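Local coordinates for MMACHC-like protein (Caenorhabditis elegans, PDB 5UJC) that binds cobalamin and probably removes the upper-axial ligand of cyanocobalamin and alkylcobalamins in intracellular vitamin B12 processing, at residues 109-121 with 185-197. Sequence-based numbering, arbitrary orientation.
Sequences LRKVEENFEILHD and AFRSVLIFPNVKI
E117 and L119 pair with I191 and V189 as antiparallel hydrogen-bonded pairs. Each pair makes two backbone bonds; L119 N to V189 O is 2.9 Å. D121 N extends the ladder to R187 O, but from well above that carbonyl's plane.

Among side chains, H120 ND1 meets S188 OG at 2.9 Å. The hydroxyl sits in the imidazole plane, which ties the ring to the neighbouring strand. At the other end N115 ND2 donates to N194 OD1 at 2.7 Å. The two amides are turned 67° apart, and the donor lies above the N194 carbonyl plane.

Two waters add bridges. One donates to E113 OE1 and N115 O and accepts from N194 N, joining the loop to the F192-V195 type I turn. E113 OE2 is hydrogen-bonded to H7. The other water links D121 OD1 to R187 NH1, while R187 NE bonds to S60.

Apolar contacts lie on both faces of the pair. I118 CG1 presses on L190 CD2 at 3.5 Å, a tight contact. On the opposite face L119 CD1 meets I191 CD1 at 4.1 Å. F192 lies beside F116, its CE1 3.6 Å from F116 CB, with the ring planes oblique at 46°. With CG anti to the backbone N (chi1 178°), L109 brings CD2 to the F192 edge in plane and over the centre of one F116 face.

Strand 117-120 is an outermost strand of the four-stranded sheet, and strand 53-60 flanks 185-196 on its other side. Helix 93-109 packs on the I118, H120 and S188 face, and M134 of helix 134-140 touches V189. The D121 and F186 carbonyls bind co-methylcobalamin at the sheet's end.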
# COMPACT_ATOMS: atom_id res chain seq x y z
N LEU A 109 -11.01 9.77 14.40
CA LEU A 109 -9.94 9.16 15.15
C LEU A 109 -9.44 10.09 16.26
O LEU A 109 -9.14 9.63 17.35
CB LEU A 109 -8.79 8.78 14.22
CG LEU A 109 -7.56 8.16 14.91
CD1 LEU A 109 -7.92 6.92 15.68
CD2 LEU A 109 -6.51 7.85 13.87
N ARG A 110 -9.37 11.39 15.98
CA ARG A 110 -8.87 12.37 16.97
C ARG A 110 -9.70 12.36 18.27
O ARG A 110 -9.21 12.74 19.34
CB ARG A 110 -8.87 13.80 16.39
CG ARG A 110 -7.78 14.06 15.37
CD ARG A 110 -7.98 15.40 14.64
NE ARG A 110 -7.18 15.45 13.40
CZ ARG A 110 -7.65 15.68 12.17
NH1 ARG A 110 -8.96 15.91 11.95
NH2 ARG A 110 -6.81 15.69 11.15
N LYS A 111 -10.97 11.97 18.16
CA LYS A 111 -11.84 11.92 19.34
C LYS A 111 -11.60 10.67 20.21
O LYS A 111 -12.06 10.59 21.35
CB LYS A 111 -13.30 12.02 18.91
CG LYS A 111 -13.62 13.30 18.16
CD LYS A 111 -15.10 13.40 17.85
CE LYS A 111 -15.36 14.31 16.67
NZ LYS A 111 -16.79 14.27 16.24
N VAL A 112 -10.91 9.68 19.64
CA VAL A 112 -10.54 8.45 20.36
C VAL A 112 -9.07 8.50 20.85
O VAL A 112 -8.77 8.11 21.98
CB VAL A 112 -10.79 7.20 19.46
CG1 VAL A 112 -10.25 5.92 20.11
CG2 VAL A 112 -12.28 7.07 19.16
N GLU A 113 -8.17 8.98 19.99
CA GLU A 113 -6.75 9.18 20.36
C GLU A 113 -6.22 10.39 19.61
O GLU A 113 -6.12 10.37 18.39
CB GLU A 113 -5.90 7.94 20.02
CG GLU A 113 -4.42 8.08 20.42
CD GLU A 113 -4.20 8.28 21.94
OE1 GLU A 113 -3.16 8.86 22.30
OE2 GLU A 113 -5.05 7.85 22.74
N GLU A 114 -6.02 11.50 20.34
CA GLU A 114 -5.75 12.78 19.68
C GLU A 114 -4.36 12.86 19.03
O GLU A 114 -4.18 13.55 18.04
CB GLU A 114 -5.98 13.95 20.64
CG GLU A 114 -4.92 14.14 21.71
CD GLU A 114 -5.27 15.29 22.66
OE1 GLU A 114 -6.25 16.01 22.39
OE2 GLU A 114 -4.58 15.47 23.69
N ASN A 115 -3.41 12.10 19.57
CA ASN A 115 -2.00 12.20 19.15
C ASN A 115 -1.61 11.05 18.22
O ASN A 115 -1.52 9.91 18.64
CB ASN A 115 -1.10 12.17 20.41
CG ASN A 115 0.38 12.31 20.10
OD1 ASN A 115 0.78 12.53 18.94
ND2 ASN A 115 1.21 12.22 21.13
N PHE A 116 -1.45 11.36 16.93
CA PHE A 116 -0.94 10.39 16.00
C PHE A 116 -0.22 11.04 14.84
O PHE A 116 -0.45 12.21 14.52
CB PHE A 116 -2.03 9.43 15.47
CG PHE A 116 -3.21 10.13 14.84
CD1 PHE A 116 -4.31 10.51 15.63
CD2 PHE A 116 -3.25 10.36 13.48
CE1 PHE A 116 -5.40 11.12 15.06
CE2 PHE A 116 -4.35 10.98 12.91
CZ PHE A 116 -5.42 11.37 13.70
N GLU A 117 0.70 10.29 14.25
CA GLU A 117 1.42 10.69 13.04
C GLU A 117 0.98 9.82 11.89
O GLU A 117 0.62 8.65 12.08
CB GLU A 117 2.92 10.51 13.26
CG GLU A 117 3.48 11.31 14.44
CD GLU A 117 3.38 12.81 14.24
OE1 GLU A 117 3.46 13.27 13.07
OE2 GLU A 117 3.27 13.54 15.25
N ILE A 118 0.98 10.39 10.69
CA ILE A 118 0.62 9.64 9.49
C ILE A 118 1.76 9.71 8.49
O ILE A 118 2.26 10.80 8.18
CB ILE A 118 -0.68 10.19 8.80
CG1 ILE A 118 -1.84 10.34 9.80
CG2 ILE A 118 -1.04 9.28 7.61
CD1 ILE A 118 -3.16 10.73 9.15
N LEU A 119 2.21 8.53 8.03
CA LEU A 119 3.25 8.43 6.99
C LEU A 119 2.67 7.67 5.82
O LEU A 119 2.07 6.64 6.01
CB LEU A 119 4.47 7.66 7.55
CG LEU A 119 5.24 8.37 8.65
CD1 LEU A 119 6.36 7.47 9.17
CD2 LEU A 119 5.83 9.70 8.15
N HIS A 120 2.88 8.17 4.61
CA HIS A 120 2.36 7.50 3.41
C HIS A 120 3.44 6.70 2.73
O HIS A 120 4.64 6.90 2.98
CB HIS A 120 1.79 8.53 2.46
CG HIS A 120 0.80 9.42 3.09
ND1 HIS A 120 -0.34 8.95 3.71
CD2 HIS A 120 0.81 10.76 3.30
CE1 HIS A 120 -1.00 9.96 4.26
NE2 HIS A 120 -0.33 11.08 4.00
N ASP A 121 3.04 5.81 1.84
CA ASP A 121 4.03 5.08 1.02
C ASP A 121 4.97 6.03 0.24
O ASP A 121 6.14 5.73 0.05
CB ASP A 121 3.33 4.08 0.07
CG ASP A 121 2.50 4.75 -0.97
OD1 ASP A 121 1.60 5.52 -0.61
OD2 ASP A 121 2.75 4.49 -2.17
N ALA A 185 -2.14 -2.44 -2.58
CA ALA A 185 -1.02 -1.55 -2.33
C ALA A 185 -0.97 -1.15 -0.89
O ALA A 185 -2.00 -1.05 -0.23
CB ALA A 185 -1.14 -0.31 -3.21
N PHE A 186 0.23 -0.86 -0.40
CA PHE A 186 0.37 -0.24 0.91
C PHE A 186 0.06 1.25 0.77
O PHE A 186 0.37 1.85 -0.24
CB PHE A 186 1.77 -0.45 1.44
CG PHE A 186 2.13 -1.89 1.62
CD1 PHE A 186 1.55 -2.64 2.64
CD2 PHE A 186 2.99 -2.53 0.73
CE1 PHE A 186 1.90 -3.98 2.81
CE2 PHE A 186 3.35 -3.86 0.92
CZ PHE A 186 2.80 -4.58 1.93
N ARG A 187 -0.59 1.84 1.75
CA ARG A 187 -0.99 3.25 1.65
C ARG A 187 -0.41 4.12 2.76
O ARG A 187 0.21 5.15 2.47
CB ARG A 187 -2.53 3.40 1.58
CG ARG A 187 -3.11 2.77 0.31
CD ARG A 187 -2.63 3.47 -0.95
NE ARG A 187 -3.16 2.88 -2.17
CZ ARG A 187 -2.72 3.18 -3.38
NH1 ARG A 187 -1.85 4.19 -3.55
NH2 ARG A 187 -3.15 2.49 -4.44
N SER A 188 -0.67 3.78 4.01
CA SER A 188 -0.28 4.66 5.11
C SER A 188 0.03 3.87 6.36
O SER A 188 -0.46 2.76 6.55
CB SER A 188 -1.39 5.70 5.44
OG SER A 188 -1.74 6.48 4.31
N VAL A 189 0.84 4.46 7.23
CA VAL A 189 1.02 3.97 8.56
C VAL A 189 0.67 5.08 9.54
O VAL A 189 1.11 6.22 9.38
CB VAL A 189 2.47 3.49 8.81
CG1 VAL A 189 2.72 3.28 10.29
CG2 VAL A 189 2.76 2.20 8.03
N LEU A 190 -0.15 4.73 10.51
CA LEU A 190 -0.50 5.60 11.63
C LEU A 190 0.31 5.18 12.84
O LEU A 190 0.36 3.99 13.16
CB LEU A 190 -1.98 5.49 11.96
CG LEU A 190 -2.97 5.69 10.83
CD1 LEU A 190 -4.38 5.46 11.32
CD2 LEU A 190 -2.85 7.02 10.18
N ILE A 191 0.98 6.13 13.47
CA ILE A 191 1.77 5.84 14.67
C ILE A 191 1.16 6.61 15.83
O ILE A 191 0.87 7.78 15.71
CB ILE A 191 3.24 6.26 14.47
CG1 ILE A 191 3.82 5.57 13.21
CG2 ILE A 191 4.08 5.91 15.71
CD1 ILE A 191 5.24 5.98 12.86
N PHE A 192 0.98 5.92 16.96
CA PHE A 192 0.32 6.48 18.16
C PHE A 192 1.32 6.56 19.31
O PHE A 192 1.47 5.60 20.08
CB PHE A 192 -0.86 5.62 18.53
CG PHE A 192 -1.89 5.52 17.43
CD1 PHE A 192 -2.90 6.45 17.33
CD2 PHE A 192 -1.81 4.52 16.47
CE1 PHE A 192 -3.81 6.39 16.28
CE2 PHE A 192 -2.73 4.47 15.42
CZ PHE A 192 -3.71 5.41 15.34
N PRO A 193 2.04 7.69 19.43
CA PRO A 193 3.18 7.72 20.34
C PRO A 193 2.82 7.50 21.81
O PRO A 193 3.70 7.10 22.58
CB PRO A 193 3.76 9.13 20.13
CG PRO A 193 3.32 9.53 18.78
CD PRO A 193 1.96 8.91 18.60
N ASN A 194 1.57 7.77 22.19
CA ASN A 194 1.14 7.61 23.59
C ASN A 194 0.46 6.28 23.88
O ASN A 194 0.00 6.07 25.00
CB ASN A 194 0.20 8.76 24.00
CG ASN A 194 0.86 10.12 23.89
OD1 ASN A 194 0.25 11.09 23.43
ND2 ASN A 194 2.11 10.20 24.30
N VAL A 195 0.44 5.36 22.91
CA VAL A 195 -0.23 4.09 23.08
C VAL A 195 0.79 2.96 22.99
O VAL A 195 1.44 2.78 21.97
CB VAL A 195 -1.34 3.88 22.02
CG1 VAL A 195 -2.01 2.54 22.24
CG2 VAL A 195 -2.35 5.02 22.08
N LYS A 196 0.94 2.22 24.09
CA LYS A 196 1.92 1.15 24.19
C LYS A 196 1.20 -0.22 24.27
O LYS A 196 0.24 -0.39 25.04
CB LYS A 196 2.81 1.36 25.42
CG LYS A 196 3.42 2.75 25.53
CD LYS A 196 4.30 3.09 24.35
CE LYS A 196 4.87 4.50 24.47
NZ LYS A 196 5.73 4.66 25.67
N ILE A 197 1.68 -1.16 23.46
CA ILE A 197 1.07 -2.47 23.31
C ILE A 197 2.14 -3.57 23.45
O ILE A 197 2.27 -4.44 22.59
CB ILE A 197 0.28 -2.58 21.96
CG1 ILE A 197 1.16 -2.17 20.77
CG2 ILE A 197 -0.99 -1.71 22.00
CD1 ILE A 197 0.62 -2.64 19.42
O HOH W 1 -0.85 8.37 20.79
O HOH W 2 -0.72 6.13 -1.75